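Side-chain contacts in metallophosphoesterase (Sphaerobacter thermophilus, PDB 3RQZ), which binds two zinc ions and is probably a phosphatase of the calcineurin-like metallophosphoesterase superfamily: residues V17-V22 with R46-L51; Y41-R46 with A223-Q228; G118-P123 with P144-G149; Y129-A134 with L155-D160. All blocks are in the same frame, centred on the assembly; numbering follows the deposited sequence. Where two conformers were deposited one is given.

Interaction 1: residues V17-V22 with R46-L51; sequences VALEAV and RECVEL
Leu-19 and Cys-48 mark the closest approach of two helical segments, 17-22 and 46-51, with their CA atoms 7.7 Å apart. The side chains that meet are few and apolar. Leu-19 carries the contact from its side. Its CG lies anti to the backbone N (chi1 -176°), which sends the CD2 branch across to the other helix. There the CD2 methyl of Leu-19 rests 3.8 Å from Leu-51 CD1. Leu-19 CD2 also lies 4.2 Å from Leu-51 CB. The two leucines slide past each other in opposite directions, so one branch of Leu-19 lies alongside the base of Leu-51. Cys-48 adds a looser contact, its SG 4.3 Å from Leu-19 CD2. Leu-19 and Cys-48 are buried, and Leu-51 is partly exposed. Leu-16, three residues before Leu-19, also packs on Cys-48 and Leu-51, and Val-12 of the preceding loop touches Cys-48. The contact is plain helix-helix packing, and the side chain of Cys-48 is about 12 Å from a bound zinc ion. It joins helix 16-26, which follows strand 6-9, to helix 45-55, which follows strand 31-34. Such neighbouring helices beside parallel strands belong to the layered alpha/beta fold of calcineurin-like phosphoesterases.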
loop_
_atom_site.group_PDB
_atom_site.type_symbol
_atom_site.label_atom_id
_atom_site.label_comp_id
_atom_site.label_asym_id
_atom_site.label_seq_id
_atom_site.Cartn_x
_atom_site.Cartn_y
_atom_site.Cartn_z
ATOM N N VAL A 17 4.312 13.768 -1.138
ATOM C CA VAL A 17 3.308 14.673 -1.688
ATOM C C VAL A 17 1.977 13.888 -1.844
ATOM O O VAL A 17 0.924 14.390 -1.473
ATOM C CB VAL A 17 3.766 15.275 -3.014
ATOM C CG1 VAL A 17 2.697 16.175 -3.636
ATOM C CG2 VAL A 17 5.083 16.068 -2.789
ATOM N N ALA A 18 2.041 12.670 -2.384
ATOM C CA ALA A 18 0.840 11.874 -2.574
ATOM C C ALA A 18 0.254 11.473 -1.208
ATOM O O ALA A 18 -0.952 11.512 -1.025
ATOM C CB ALA A 18 1.139 10.615 -3.430
ATOM N N LEU A 19 1.110 11.115 -0.254
ATOM C CA LEU A 19 0.629 10.796 1.097
ATOM C C LEU A 19 -0.088 11.992 1.775
ATOM O O LEU A 19 -1.164 11.839 2.349
ATOM C CB LEU A 19 1.770 10.252 1.980
ATOM C CG LEU A 19 1.374 9.797 3.389
ATOM C CD1 LEU A 19 0.237 8.736 3.366
ATOM C CD2 LEU A 19 2.605 9.242 4.149
ATOM N N GLU A 20 0.494 13.184 1.692
ATOM C CA GLU A 20 -0.161 14.379 2.266
ATOM C C GLU A 20 -1.489 14.692 1.571
ATOM O O GLU A 20 -2.432 15.133 2.211
ATOM C CB GLU A 20 0.766 15.601 2.224
ATOM C CG GLU A 20 1.993 15.441 3.132
ATOM C CD GLU A 20 2.952 16.608 3.004
ATOM O OE1 GLU A 20 3.326 16.971 1.857
ATOM O OE2 GLU A 20 3.330 17.174 4.047
ATOM N N ALA A 21 -1.554 14.452 0.264
ATOM C CA ALA A 21 -2.773 14.678 -0.506
ATOM C C ALA A 21 -3.838 13.699 -0.011
ATOM O O ALA A 21 -5.010 14.089 0.194
ATOM C CB ALA A 21 -2.520 14.498 -2.012
ATOM N N VAL A 22 -3.439 12.442 0.200
ATOM C CA VAL A 22 -4.385 11.450 0.709
ATOM C C VAL A 22 -4.906 11.795 2.118
ATOM O O VAL A 22 -6.133 11.748 2.372
ATOM C CB VAL A 22 -3.791 10.005 0.667
ATOM C CG1 VAL A 22 -4.582 9.060 1.562
ATOM C CG2 VAL A 22 -3.757 9.481 -0.747
ATOM N N ARG A 46 12.372 8.890 4.417
ATOM C CA ARG A 46 12.396 9.162 5.860
ATOM C C ARG A 46 11.079 9.756 6.320
ATOM O O ARG A 46 10.498 9.323 7.318
ATOM C CB ARG A 46 13.534 10.114 6.228
ATOM C CG ARG A 46 14.896 9.468 6.118
ATOM C CD ARG A 46 15.985 10.364 6.764
ATOM N NE ARG A 46 16.092 11.624 6.036
ATOM C CZ ARG A 46 16.888 11.830 4.983
ATOM N NH1 ARG A 46 17.694 10.865 4.543
ATOM N NH2 ARG A 46 16.898 13.014 4.373
ATOM N N GLU A 47 10.623 10.768 5.583
ATOM C CA GLU A 47 9.426 11.512 5.971
ATOM C C GLU A 47 8.186 10.591 5.945
ATOM O O GLU A 47 7.295 10.699 6.813
ATOM C CB GLU A 47 9.251 12.727 5.028
ATOM C CG GLU A 47 10.325 13.812 5.150
ATOM C CD GLU A 47 11.595 13.547 4.316
ATOM O OE1 GLU A 47 11.741 12.481 3.662
ATOM O OE2 GLU A 47 12.481 14.409 4.332
ATOM N N CYS A 48 8.132 9.665 4.980
ATOM C CA CYS A 48 6.994 8.761 4.897
ATOM C C CYS A 48 7.019 7.750 6.042
ATOM O O CYS A 48 5.967 7.469 6.622
ATOM C CB CYS A 48 6.855 8.089 3.521
ATOM S SG CYS A 48 6.401 9.246 2.205
ATOM N N VAL A 49 8.203 7.240 6.406
ATOM C CA VAL A 49 8.293 6.335 7.553
ATOM C C VAL A 49 7.889 7.056 8.843
ATOM O O VAL A 49 7.167 6.504 9.679
ATOM C CB VAL A 49 9.738 5.737 7.730
ATOM C CG1 VAL A 49 9.896 5.044 9.095
ATOM C CG2 VAL A 49 10.050 4.780 6.620
ATOM N N GLU A 50 8.372 8.280 9.016
ATOM C CA GLU A 50 8.062 9.041 10.230
ATOM C C GLU A 50 6.558 9.242 10.389
ATOM O O GLU A 50 6.011 9.034 11.483
ATOM C CB GLU A 50 8.831 10.372 10.259
ATOM C CG GLU A 50 10.341 10.141 10.407
ATOM C CD GLU A 50 11.189 11.358 10.067
ATOM O OE1 GLU A 50 10.642 12.472 10.020
ATOM O OE2 GLU A 50 12.421 11.207 9.879
ATOM N N LEU A 51 5.892 9.585 9.292
ATOM C CA LEU A 51 4.440 9.771 9.285
ATOM C C LEU A 51 3.637 8.509 9.567
ATOM O O LEU A 51 2.753 8.503 10.442
ATOM C CB LEU A 51 3.979 10.296 7.927
ATOM C CG LEU A 51 4.100 11.791 7.742
ATOM C CD1 LEU A 51 3.690 12.126 6.344
ATOM C CD2 LEU A 51 3.193 12.469 8.710
#

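Interaction 2: residues Y41-R46 with A223-Q228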
loop_
_atom_site.group_PDB
_atom_site.type_symbol
_atom_site.label_atom_id
_atom_site.label_comp_id
_atom_site.label_asym_id
_atom_site.label_seq_id
_atom_site.Cartn_x
_atom_site.Cartn_y
_atom_site.Cartn_z
ATOM N N TYR A 41 11.512 3.612 -4.492
ATOM C CA TYR A 41 11.073 4.415 -5.654
ATOM C C TYR A 41 11.012 5.931 -5.421
ATOM O O TYR A 41 11.617 6.689 -6.168
ATOM C CB TYR A 41 9.696 3.958 -6.200
ATOM C CG TYR A 41 9.587 2.517 -6.617
ATOM C CD1 TYR A 41 10.540 1.939 -7.444
ATOM C CD2 TYR A 41 8.526 1.725 -6.172
ATOM C CE1 TYR A 41 10.443 0.619 -7.834
ATOM C CE2 TYR A 41 8.407 0.391 -6.563
ATOM C CZ TYR A 41 9.374 -0.148 -7.390
ATOM O OH TYR A 41 9.297 -1.454 -7.793
ATOM N N GLY A 42 10.279 6.377 -4.401
ATOM C CA GLY A 42 10.037 7.815 -4.209
ATOM C C GLY A 42 11.147 8.577 -3.484
ATOM O O GLY A 42 12.063 7.973 -2.933
ATOM N N PRO A 43 11.068 9.923 -3.495
ATOM C CA PRO A 43 12.118 10.813 -2.985
ATOM C C PRO A 43 12.113 11.109 -1.490
ATOM O O PRO A 43 13.029 11.779 -1.006
ATOM C CB PRO A 43 11.843 12.126 -3.750
ATOM C CG PRO A 43 10.342 12.132 -3.860
ATOM C CD PRO A 43 9.919 10.682 -4.035
ATOM N N ARG A 44 11.106 10.634 -0.758
ATOM C CA ARG A 44 10.985 11.033 0.651
ATOM C C ARG A 44 10.784 9.845 1.582
ATOM O O ARG A 44 9.792 9.801 2.323
ATOM C CB ARG A 44 9.859 12.087 0.844
ATOM C CG ARG A 44 10.116 13.487 0.203
ATOM C CD ARG A 44 11.278 14.247 0.864
ATOM N NE ARG A 44 11.557 15.558 0.243
ATOM C CZ ARG A 44 12.467 15.780 -0.699
ATOM N NH1 ARG A 44 13.182 14.768 -1.186
ATOM N NH2 ARG A 44 12.644 17.019 -1.180
ATOM N N PRO A 45 11.717 8.871 1.561
ATOM C CA PRO A 45 11.495 7.699 2.435
ATOM C C PRO A 45 11.491 8.003 3.932
ATOM O O PRO A 45 10.650 7.433 4.656
ATOM C CB PRO A 45 12.633 6.732 2.049
ATOM C CG PRO A 45 13.691 7.650 1.398
ATOM C CD PRO A 45 12.905 8.710 0.705
ATOM N N ARG A 46 12.372 8.890 4.417
ATOM C CA ARG A 46 12.396 9.162 5.860
ATOM C C ARG A 46 11.079 9.756 6.320
ATOM O O ARG A 46 10.498 9.323 7.318
ATOM C CB ARG A 46 13.534 10.114 6.228
ATOM C CG ARG A 46 14.896 9.468 6.118
ATOM C CD ARG A 46 15.985 10.364 6.764
ATOM N NE ARG A 46 16.092 11.624 6.036
ATOM C CZ ARG A 46 16.888 11.830 4.983
ATOM N NH1 ARG A 46 17.694 10.865 4.543
ATOM N NH2 ARG A 46 16.898 13.014 4.373
ATOM N N ALA A 223 4.164 16.817 -10.302
ATOM C CA ALA A 223 5.306 17.666 -10.655
ATOM C C ALA A 223 6.255 17.866 -9.476
ATOM O O ALA A 223 7.476 17.912 -9.658
ATOM C CB ALA A 223 4.835 19.031 -11.171
ATOM N N ASP A 224 5.694 17.978 -8.273
ATOM C CA ASP A 224 6.512 18.253 -7.079
ATOM C C ASP A 224 7.314 17.005 -6.667
ATOM O O ASP A 224 8.509 17.093 -6.349
ATOM C CB ASP A 224 5.644 18.726 -5.902
ATOM C CG ASP A 224 5.055 20.123 -6.103
ATOM O OD1 ASP A 224 5.306 20.772 -7.143
ATOM O OD2 ASP A 224 4.319 20.564 -5.186
ATOM N N THR A 225 6.664 15.844 -6.676
ATOM C CA THR A 225 7.367 14.586 -6.404
ATOM C C THR A 225 8.439 14.373 -7.485
ATOM O O THR A 225 9.577 14.005 -7.188
ATOM C CB THR A 225 6.397 13.405 -6.357
ATOM O OG1 THR A 225 5.591 13.526 -5.186
ATOM C CG2 THR A 225 7.135 12.071 -6.311
ATOM N N GLN A 226 8.057 14.609 -8.738
ATOM C CA GLN A 226 8.986 14.489 -9.855
ATOM C C GLN A 226 10.201 15.418 -9.687
ATOM O O GLN A 226 11.332 14.976 -9.856
ATOM C CB GLN A 226 8.269 14.722 -11.181
ATOM C CG GLN A 226 7.353 13.558 -11.600
ATOM C CD GLN A 226 6.762 13.824 -12.979
ATOM O OE1 GLN A 226 6.420 14.959 -13.282
ATOM N NE2 GLN A 226 6.654 12.788 -13.811
ATOM N N ALA A 227 9.968 16.668 -9.295
ATOM C CA ALA A 227 11.056 17.617 -9.003
ATOM C C ALA A 227 11.996 17.105 -7.899
ATOM O O ALA A 227 13.233 17.198 -8.008
ATOM C CB ALA A 227 10.491 18.978 -8.623
ATOM N N GLN A 228 11.404 16.568 -6.844
ATOM C CA GLN A 228 12.158 16.058 -5.719
ATOM C C GLN A 228 12.982 14.834 -6.135
ATOM O O GLN A 228 14.089 14.653 -5.658
ATOM C CB GLN A 228 11.209 15.658 -4.574
ATOM C CG GLN A 228 10.476 16.819 -3.914
ATOM C CD GLN A 228 9.388 16.359 -2.954
ATOM O OE1 GLN A 228 9.097 15.152 -2.819
ATOM N NE2 GLN A 228 8.774 17.322 -2.269
HETATM O O HOH W 1 15.093 15.370 -3.408
#
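Pro-43 packs on Gln-228 by van der Waals contact, with their CA atoms 5.9 Å apart. The proline ring lies across the base of the glutamine. Pro-43 CB is 3.7 Å from Gln-228 CB, and Gln-228 OE1 rests 3.4 Å from the ring carbon Pro-43 CG. Pro-43 CD also touches the Thr-225 methyl CG2, at 3.9 Å. The hydroxyl of that threonine hydrogen-bonds to Asn-15.

The amide of Gln-228 stacks over one face of the Arg-44 guanidinium, with the planes 14° apart and CD offset toward the rim. Arg-44 bends at chi2 (-67°), which folds the guanidinium back toward helix 222-232. Through these contacts that helix, late in the chain, packs on the turn leading into helix 45-55. Arg-44 is the N-cap residue of helix 45-55, and the side chain of Pro-43 is about 8 Å from that of the zinc ligand His-13.

Arg-44 NH1 donates to Pro-43 O at 3.0 Å, from above the carbonyl plane. Arg-44 NH1 also donates to a water, 3.0 Å away, which in turn donates to Gln-228 O at 2.6 Å. A leucine in place of Arg-44 would probably leave the Gln-228 amide without its stacking partner and break this water bridge.

Interaction 3: residues G118-P123 with P144-G149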
loop_
_atom_site.group_PDB
_atom_site.type_symbol
_atom_site.label_atom_id
_atom_site.label_comp_id
_atom_site.label_asym_id
_atom_site.label_seq_id
_atom_site.Cartn_x
_atom_site.Cartn_y
_atom_site.Cartn_z
ATOM N N GLY A 118 1.064 -8.625 0.628
ATOM C CA GLY A 118 0.933 -9.342 -0.647
ATOM C C GLY A 118 -0.233 -10.316 -0.612
ATOM O O GLY A 118 -1.297 -10.058 -1.178
ATOM N N SER A 119 -0.066 -11.441 0.068
ATOM C CA SER A 119 -1.154 -12.387 0.116
ATOM C C SER A 119 -1.134 -13.168 1.424
ATOM O O SER A 119 -0.075 -13.280 2.067
ATOM C CB SER A 119 -1.080 -13.350 -1.073
ATOM O OG SER A 119 -0.262 -14.452 -0.723
ATOM N N PRO A 120 -2.291 -13.710 1.849
ATOM C CA PRO A 120 -2.182 -14.463 3.108
ATOM C C PRO A 120 -1.394 -15.781 2.999
ATOM O O PRO A 120 -0.916 -16.305 4.030
ATOM C CB PRO A 120 -3.649 -14.667 3.532
ATOM C CG PRO A 120 -4.451 -14.405 2.333
ATOM C CD PRO A 120 -3.696 -13.400 1.522
ATOM N N ARG A 121 -1.197 -16.306 1.785
ATOM C CA ARG A 121 -0.258 -17.429 1.623
ATOM C C ARG A 121 1.190 -16.999 1.792
ATOM O O ARG A 121 1.992 -17.702 2.442
ATOM C CB ARG A 121 -0.389 -18.118 0.252
ATOM C CG ARG A 121 -1.697 -18.794 0.005
ATOM C CD ARG A 121 -1.537 -19.872 -1.048
ATOM N NE ARG A 121 -1.127 -19.291 -2.323
ATOM C CZ ARG A 121 -0.964 -19.995 -3.429
ATOM N NH1 ARG A 121 -0.570 -19.391 -4.544
ATOM N NH2 ARG A 121 -1.207 -21.302 -3.415
ATOM N N HIS A 122 1.532 -15.866 1.171
ATOM C CA HIS A 122 2.903 -15.346 1.155
ATOM C C HIS A 122 2.898 -13.858 1.419
ATOM O O HIS A 122 2.940 -13.070 0.482
ATOM C CB HIS A 122 3.544 -15.650 -0.209
ATOM C CG HIS A 122 3.459 -17.096 -0.583
ATOM N ND1 HIS A 122 4.227 -18.058 0.029
ATOM C CD2 HIS A 122 2.677 -17.751 -1.481
ATOM C CE1 HIS A 122 3.943 -19.243 -0.490
ATOM N NE2 HIS A 122 3.006 -19.084 -1.408
ATOM N N PRO A 123 2.852 -13.467 2.708
ATOM C CA PRO A 123 2.550 -12.100 3.115
ATOM C C PRO A 123 3.336 -10.998 2.408
ATOM O O PRO A 123 2.752 -9.967 2.038
ATOM C CB PRO A 123 2.840 -12.119 4.626
ATOM C CG PRO A 123 2.552 -13.492 5.039
ATOM C CD PRO A 123 2.825 -14.387 3.865
ATOM N N PRO A 144 -13.600 -12.812 8.035
ATOM C CA PRO A 144 -14.444 -12.379 6.930
ATOM C C PRO A 144 -13.675 -11.586 5.877
ATOM O O PRO A 144 -13.945 -11.742 4.694
ATOM C CB PRO A 144 -15.478 -11.487 7.624
ATOM C CG PRO A 144 -15.532 -12.009 9.014
ATOM C CD PRO A 144 -14.118 -12.333 9.329
ATOM N N LEU A 145 -12.686 -10.781 6.277
ATOM C CA LEU A 145 -12.038 -9.872 5.311
ATOM C C LEU A 145 -10.522 -10.041 5.318
ATOM O O LEU A 145 -9.950 -10.299 6.380
ATOM C CB LEU A 145 -12.392 -8.418 5.653
ATOM C CG LEU A 145 -13.853 -7.967 5.755
ATOM C CD1 LEU A 145 -13.832 -6.516 6.188
ATOM C CD2 LEU A 145 -14.621 -8.131 4.431
ATOM N N CYS A 146 -9.896 -9.958 4.136
ATOM C CA CYS A 146 -8.421 -9.823 4.008
ATOM C C CYS A 146 -8.055 -8.617 3.149
ATOM O O CYS A 146 -8.532 -8.486 1.997
ATOM C CB CYS A 146 -7.782 -11.078 3.398
ATOM S SG CYS A 146 -5.947 -11.069 3.505
ATOM N N PHE A 147 -7.243 -7.727 3.715
ATOM C CA PHE A 147 -6.759 -6.539 3.020
ATOM C C PHE A 147 -5.352 -6.784 2.544
ATOM O O PHE A 147 -4.495 -7.249 3.317
ATOM C CB PHE A 147 -6.802 -5.292 3.932
ATOM C CG PHE A 147 -8.203 -4.871 4.283
ATOM C CD1 PHE A 147 -8.956 -4.113 3.373
ATOM C CD2 PHE A 147 -8.810 -5.311 5.466
ATOM C CE1 PHE A 147 -10.278 -3.731 3.684
ATOM C CE2 PHE A 147 -10.116 -4.927 5.794
ATOM C CZ PHE A 147 -10.858 -4.144 4.907
ATOM N N VAL A 148 -5.122 -6.473 1.275
ATOM C CA VAL A 148 -3.829 -6.701 0.633
ATOM C C VAL A 148 -3.411 -5.487 -0.205
ATOM O O VAL A 148 -4.261 -4.681 -0.573
ATOM C CB VAL A 148 -3.861 -7.972 -0.272
ATOM C CG1 VAL A 148 -4.335 -9.207 0.496
ATOM C CG2 VAL A 148 -4.753 -7.763 -1.530
ATOM N N GLY A 149 -2.111 -5.357 -0.504
ATOM C CA GLY A 149 -1.603 -4.297 -1.400
ATOM C C GLY A 149 -0.773 -4.903 -2.524
ATOM O O GLY A 149 -1.220 -5.876 -3.183
HETATM O O HOH W 2 -1.650 -8.641 -3.648
#
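The loop 118-123 and the end of strand 145-147 meet next to the zinc site. The side chain of the zinc ligand His-150 is about 4 Å from Gly-118, and Gly-118 is about 7 Å from a bound zinc ion. Val-148 packs against the backbone of Gly-118, with its CB 3.4 Å from Gly-118 O. Val-148 CG1 lies 3.6 Å from Gly-118 O. A water is held between the two segments. It donates to Gly-118 O at 2.9 Å and to Gly-149 O at 2.8 Å, so it bridges the Gly-118 carbonyl to that of Gly-149, the residue just before His-150.

Further along, Pro-120 meets Cys-146. The thiol sulfur sits against the CG-CD edge of the proline ring, with Cys-146 SG 3.8 Å from Pro-120 CD. SG reaches the ring because it lies anti to the backbone N of Cys-146 (chi1 -170°).

The loop keeps its own shape through an ST motif. Ser-119 OG accepts from His-122 N at 3.0 Å and an angle of 163°. The same hydroxyl hydrogen-bonds to Glu-126, which also forms a salt bridge with Arg-121.

On the strand side, Val-148 also packs on Val-116 of strand 113-116 and on Ile-185 of strand 184-188. On the loop side, Pro-120 touches Asn-137 of helix 131-137. Loop 118-123 thus sits between helix 131-137 and the five-stranded sheet.

Interaction 4: residues Y129-A134 with L155-D160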
loop_
_atom_site.group_PDB
_atom_site.type_symbol
_atom_site.label_atom_id
_atom_site.label_comp_id
_atom_site.label_asym_id
_atom_site.label_seq_id
_atom_site.Cartn_x
_atom_site.Cartn_y
_atom_site.Cartn_z
ATOM N N TYR A 129 -4.015 -10.705 -8.332
ATOM C CA TYR A 129 -4.644 -9.892 -9.380
ATOM C C TYR A 129 -5.592 -10.666 -10.296
ATOM O O TYR A 129 -6.064 -10.128 -11.316
ATOM C CB TYR A 129 -3.600 -9.139 -10.223
ATOM C CG TYR A 129 -2.522 -10.043 -10.790
ATOM C CD1 TYR A 129 -2.777 -10.859 -11.907
ATOM C CD2 TYR A 129 -1.261 -10.097 -10.210
ATOM C CE1 TYR A 129 -1.796 -11.690 -12.436
ATOM C CE2 TYR A 129 -0.260 -10.943 -10.728
ATOM C CZ TYR A 129 -0.538 -11.729 -11.838
ATOM O OH TYR A 129 0.421 -12.570 -12.358
ATOM N N ASN A 130 -5.838 -11.934 -9.981
ATOM C CA ASN A 130 -6.812 -12.718 -10.745
ATOM C C ASN A 130 -7.588 -13.700 -9.843
ATOM O O ASN A 130 -7.267 -13.854 -8.648
ATOM C CB ASN A 130 -6.149 -13.420 -11.964
ATOM C CG ASN A 130 -5.045 -14.416 -11.553
ATOM O OD1 ASN A 130 -5.020 -14.898 -10.430
ATOM N ND2 ASN A 130 -4.117 -14.706 -12.477
ATOM N N ALA A 131 -8.599 -14.358 -10.403
ATOM C CA ALA A 131 -9.434 -15.264 -9.602
ATOM C C ALA A 131 -8.697 -16.519 -9.098
ATOM O O ALA A 131 -8.923 -16.960 -7.958
ATOM C CB ALA A 131 -10.709 -15.656 -10.378
ATOM N N ARG A 132 -7.831 -17.060 -9.957
ATOM C CA ARG A 132 -7.006 -18.244 -9.679
ATOM C C ARG A 132 -6.243 -18.111 -8.358
ATOM O O ARG A 132 -6.342 -18.966 -7.469
ATOM C CB ARG A 132 -6.015 -18.446 -10.841
ATOM C CG ARG A 132 -5.341 -19.807 -10.899
ATOM C CD ARG A 132 -4.542 -19.933 -12.194
ATOM N NE ARG A 132 -5.171 -19.146 -13.256
ATOM C CZ ARG A 132 -4.643 -18.056 -13.796
ATOM N NH1 ARG A 132 -3.451 -17.636 -13.411
ATOM N NH2 ARG A 132 -5.298 -17.397 -14.742
ATOM N N ILE A 133 -5.500 -17.020 -8.238
ATOM C CA ILE A 133 -4.669 -16.751 -7.073
ATOM C C ILE A 133 -5.575 -16.341 -5.909
ATOM O O ILE A 133 -5.350 -16.771 -4.792
ATOM C CB ILE A 133 -3.481 -15.771 -7.369
ATOM C CG1 ILE A 133 -2.554 -16.330 -8.474
ATOM C CG2 ILE A 133 -2.695 -15.423 -6.098
ATOM C CD1 ILE A 133 -1.858 -17.745 -8.119
ATOM N N ALA A 134 -6.635 -15.587 -6.183
ATOM C CA ALA A 134 -7.577 -15.210 -5.099
ATOM C C ALA A 134 -8.155 -16.465 -4.462
ATOM O O ALA A 134 -8.206 -16.600 -3.227
ATOM C CB ALA A 134 -8.710 -14.312 -5.635
ATOM N N LEU A 155 -8.729 -3.178 -5.935
ATOM C CA LEU A 155 -9.320 -4.452 -6.317
ATOM C C LEU A 155 -10.249 -4.924 -5.203
ATOM O O LEU A 155 -10.005 -4.643 -4.020
ATOM C CB LEU A 155 -8.199 -5.505 -6.510
ATOM C CG LEU A 155 -8.563 -6.963 -6.813
ATOM C CD1 LEU A 155 -7.622 -7.594 -7.858
ATOM C CD2 LEU A 155 -8.581 -7.836 -5.542
ATOM N N TYR A 156 -11.314 -5.632 -5.584
ATOM C CA TYR A 156 -12.064 -6.439 -4.649
ATOM C C TYR A 156 -12.599 -7.696 -5.340
ATOM O O TYR A 156 -12.964 -7.676 -6.522
ATOM C CB TYR A 156 -13.193 -5.645 -3.945
ATOM C CG TYR A 156 -14.315 -5.120 -4.828
ATOM C CD1 TYR A 156 -14.272 -3.816 -5.334
ATOM C CD2 TYR A 156 -15.427 -5.917 -5.133
ATOM C CE1 TYR A 156 -15.290 -3.329 -6.146
ATOM C CE2 TYR A 156 -16.477 -5.437 -5.929
ATOM C CZ TYR A 156 -16.398 -4.139 -6.426
ATOM O OH TYR A 156 -17.395 -3.649 -7.216
ATOM N N ILE A 157 -12.624 -8.795 -4.600
ATOM C CA ILE A 157 -13.263 -10.028 -5.102
ATOM C C ILE A 157 -13.928 -10.745 -3.921
ATOM O O ILE A 157 -13.358 -10.778 -2.846
ATOM C CB ILE A 157 -12.228 -10.938 -5.815
ATOM C CG1 ILE A 157 -12.916 -12.106 -6.529
ATOM C CG2 ILE A 157 -11.105 -11.405 -4.817
ATOM C CD1 ILE A 157 -11.981 -12.816 -7.559
ATOM N N ARG A 158 -15.149 -11.254 -4.116
ATOM C CA ARG A 158 -15.792 -12.114 -3.113
ATOM C C ARG A 158 -15.357 -13.590 -3.256
ATOM O O ARG A 158 -14.907 -14.030 -4.315
ATOM C CB ARG A 158 -17.323 -11.968 -3.129
ATOM C CG ARG A 158 -17.996 -12.452 -1.840
ATOM C CD ARG A 158 -19.415 -11.935 -1.663
ATOM N NE ARG A 158 -20.094 -11.814 -2.940
ATOM C CZ ARG A 158 -21.106 -12.575 -3.330
ATOM N NH1 ARG A 158 -21.643 -12.384 -4.535
ATOM N NH2 ARG A 158 -21.601 -13.513 -2.515
ATOM N N GLU A 159 -15.479 -14.339 -2.171
ATOM C CA GLU A 159 -15.020 -15.729 -2.138
ATOM C C GLU A 159 -15.726 -16.605 -3.179
ATOM O O GLU A 159 -15.069 -17.364 -3.898
ATOM C CB GLU A 159 -15.186 -16.293 -0.727
ATOM C CG GLU A 159 -14.746 -17.733 -0.551
ATOM C CD GLU A 159 -14.872 -18.220 0.896
ATOM O OE1 GLU A 159 -15.853 -17.846 1.584
ATOM O OE2 GLU A 159 -13.997 -18.984 1.353
ATOM N N ASP A 160 -17.046 -16.489 -3.284
ATOM C CA ASP A 160 -17.771 -17.302 -4.265
ATOM C C ASP A 160 -17.371 -16.991 -5.715
ATOM O O ASP A 160 -17.318 -17.898 -6.537
ATOM C CB ASP A 160 -19.293 -17.212 -4.082
ATOM C CG ASP A 160 -19.839 -15.796 -4.242
ATOM O OD1 ASP A 160 -19.074 -14.824 -4.379
ATOM O OD2 ASP A 160 -21.068 -15.664 -4.217
#
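Ile-157 has CG1 anti to its backbone N (chi1 -171°) and continues extended at chi2 (165°), which carries CD1 out toward helix 131-137. Its other branch, CG2, sits between the backbone N and the carbonyl carbon and points to the same helix. Both branches close on Ala-134. The Ala-134 methyl CB lies 3.9 Å from Ile-157 CG2 and 4.1 Å from Ile-157 CD1, so it nestles against both. Ile-157 CD1 also meets Ala-131, one turn earlier, at 4.1 Å from Ala-131 CA. Two alanines thus present a smooth helix surface to a branched side chain. Leu-155, two residues before Ile-157 on the strand, makes a second contact, with the backbone of Tyr-129. Its CG is likewise anti to the backbone N, and Leu-155 CD1 ends 4.1 Å from Tyr-129 CA. The CB of Tyr-129 points away.

The start of the helix is fixed by its own cap. Asn-130 is the N-cap residue, and its OD1 accepts from Ile-133 N at 3.1 Å and an angle of 166°. At the far end of the strand, Arg-158 NH2 forms a salt bridge with Asp-160 OD2 at 2.8 Å. The Asp-160 OD1 atom lies above the centre of the guanidinium face.

Ala-162 of helix 159-163 packs on both Ala-134 and Ile-157 and covers this junction. Strand 154-158 is an outermost strand of the five-stranded sheet and is paired with strand 184-188. The arrangement is typical of layered alpha/beta folds, here the calcineurin-like phosphoesterase fold, where a helix packs on one face of a sheet.

The four contacts form two pairs on opposite sides of the chain's centre. Interactions 1 and 2 have centres 10 Å apart, share Arg-46 and helix 45-55, and touch through Val-17 against helix 222-232. Interactions 3 and 4 have centres 11 Å apart and both reach the five-stranded sheet. Arg-121 of interaction 3 packs on Ile-133 of interaction 4. Within each pair the segments alternate along the chain. Interaction 1 closes before interaction 3 opens, and interactions 3 and 4 are nested inside the loop closed by interaction 2. Zinc ligands come from both regions: Asp-11, His-13 and Asp-37 near interactions 1 and 2, His-150 and His-152 near interactions 3 and 4.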